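Local coordinates for protein toxin PAU_02230 (Photorhabdus asymbiotica subsp. asymbiotica ATCC 43949, PDB 6HV6) that is the Photorhabdus asymbiotica toxin PaTox and combines, in the part modelled, a largely helical region with a six-stranded antiparallel sheet, at residues T186-N189 / L190-G194. The protein carries 1 engineered substitution. Sequence-based numbering, arbitrary orientation.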
loop_
_atom_site.group_PDB
_atom_site.type_symbol
_atom_site.label_atom_id
_atom_site.label_comp_id
_atom_site.label_asym_id
_atom_site.label_seq_id
_atom_site.Cartn_x
_atom_site.Cartn_y
_atom_site.Cartn_z
ATOM N N THR A 186 -0.930 -7.791 4.408
ATOM C CA THR A 186 -1.727 -7.374 3.244
ATOM C C THR A 186 -1.224 -6.007 2.784
ATOM O O THR A 186 -1.893 -4.987 2.956
ATOM C CB THR A 186 -3.222 -7.309 3.577
ATOM O OG1 THR A 186 -3.427 -6.406 4.669
ATOM C CG2 THR A 186 -3.789 -8.664 3.931
ATOM N N PRO A 187 -0.014 -5.955 2.222
ATOM C CA PRO A 187 0.585 -4.656 1.862
ATOM C C PRO A 187 -0.163 -4.044 0.688
ATOM O O PRO A 187 -0.239 -4.645 -0.388
ATOM C CB PRO A 187 2.031 -5.024 1.477
ATOM C CG PRO A 187 2.238 -6.431 1.942
ATOM C CD PRO A 187 0.888 -7.085 1.951
ATOM N N GLN A 188 -0.716 -2.838 0.878
ATOM C CA GLN A 188 -1.613 -2.328 -0.170
ATOM C C GLN A 188 -0.851 -2.001 -1.449
ATOM O O GLN A 188 -1.432 -2.057 -2.542
ATOM C CB GLN A 188 -2.407 -1.104 0.300
ATOM C CG GLN A 188 -1.550 0.118 0.606
ATOM C CD GLN A 188 -2.359 1.403 0.781
ATOM O OE1 GLN A 188 -3.541 1.465 0.431
ATOM N NE2 GLN A 188 -1.714 2.443 1.304
ATOM N N ASN A 189 0.445 -1.681 -1.351
ATOM C CA ASN A 189 1.210 -1.425 -2.574
ATOM C C ASN A 189 1.298 -2.654 -3.461
ATOM O O ASN A 189 1.465 -2.525 -4.682
ATOM C CB ASN A 189 2.600 -0.903 -2.222
ATOM C CG ASN A 189 2.553 0.529 -1.773
ATOM O OD1 ASN A 189 1.555 1.218 -2.011
ATOM N ND2 ASN A 189 3.616 0.999 -1.130
ATOM N N LEU A 190 1.175 -3.841 -2.882
ATOM C CA LEU A 190 1.129 -5.039 -3.705
ATOM C C LEU A 190 -0.183 -5.122 -4.474
ATOM O O LEU A 190 -0.187 -5.308 -5.691
ATOM C CB LEU A 190 1.311 -6.278 -2.832
ATOM C CG LEU A 190 2.748 -6.580 -2.398
ATOM C CD1 LEU A 190 2.784 -7.879 -1.616
ATOM C CD2 LEU A 190 3.630 -6.667 -3.626
ATOM N N TYR A 191 -1.312 -4.996 -3.784
ATOM C CA TYR A 191 -2.570 -5.288 -4.454
ATOM C C TYR A 191 -3.222 -4.068 -5.088
ATOM O O TYR A 191 -4.173 -4.238 -5.859
ATOM C CB TYR A 191 -3.560 -5.978 -3.498
ATOM C CG TYR A 191 -3.981 -5.208 -2.274
ATOM C CD1 TYR A 191 -3.496 -5.550 -1.017
ATOM C CD2 TYR A 191 -4.891 -4.159 -2.359
ATOM C CE1 TYR A 191 -3.889 -4.873 0.106
ATOM C CE2 TYR A 191 -5.281 -3.469 -1.237
ATOM C CZ TYR A 191 -4.773 -3.834 -0.009
ATOM O OH TYR A 191 -5.145 -3.157 1.116
ATOM N N LEU A 192 -2.740 -2.854 -4.812
ATOM C CA LEU A 192 -3.287 -1.675 -5.471
ATOM C C LEU A 192 -2.635 -1.379 -6.813
ATOM O O LEU A 192 -3.077 -0.453 -7.496
ATOM C CB LEU A 192 -3.175 -0.439 -4.575
ATOM C CG LEU A 192 -4.245 -0.347 -3.484
ATOM C CD1 LEU A 192 -4.133 0.973 -2.732
ATOM C CD2 LEU A 192 -5.647 -0.549 -4.048
ATOM N N LYS A 193 -1.601 -2.121 -7.201
ATOM C CA LYS A 193 -1.014 -2.005 -8.535
ATOM C C LYS A 193 -0.652 -0.560 -8.869
ATOM O O LYS A 193 -0.976 -0.048 -9.943
ATOM C CB LYS A 193 -1.961 -2.564 -9.597
ATOM C CG LYS A 193 -2.352 -4.012 -9.418
ATOM C CD LYS A 193 -3.315 -4.432 -10.523
ATOM C CE LYS A 193 -3.781 -5.845 -10.302
ATOM N NZ LYS A 193 -4.068 -6.025 -8.854
ATOM N N GLY A 194 0.006 0.113 -7.930
ATOM C CA GLY A 194 0.437 1.476 -8.161
ATOM C C GLY A 194 -0.653 2.528 -8.131
ATOM O O GLY A 194 -0.344 3.716 -8.282
HETATM O O HOH W 1 -3.927 -3.245 3.633
#
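Y191 folds its phenol ring back over the start of its own short helix and lays one face on Q188: CA of Q188 stands 3.7 Å from the ring centroid, a CH-pi contact offset toward the rim. With CG between the backbone N and the carbonyl carbon (chi1 61°), the ring heads back toward T186. There a water lying in the ring plane bridges Y191 OH and T186 O, 2.8 Å from each, and donates to the carbonyl.

Two backbone bonds close the turn: an i to i+3 bond from the N-cap residue, P187 O to L190 N (3.0 Å), then an i to i+4 bond, Q188 O to L192 N (2.7 Å).

Apolar contact is modest: the L190 side chain lies beside the proline ring, pointing the same way, with CD1 3.9 Å from P187 CG. The L192 CD1 methyl meets the amide oxygen OE1 of Q188 at 3.3 Å. That amide is fixed from outside: NE2 hydrogen-bonds S197 OG and N311 OD1, and OE1 accepts from the backbone N of E198.

This single helical turn follows edge strand 182-185. P187 and L190 pack on helix 144-176, Y191 and L190 on helix 215-224, and L192 touches E202 of helix 199-211.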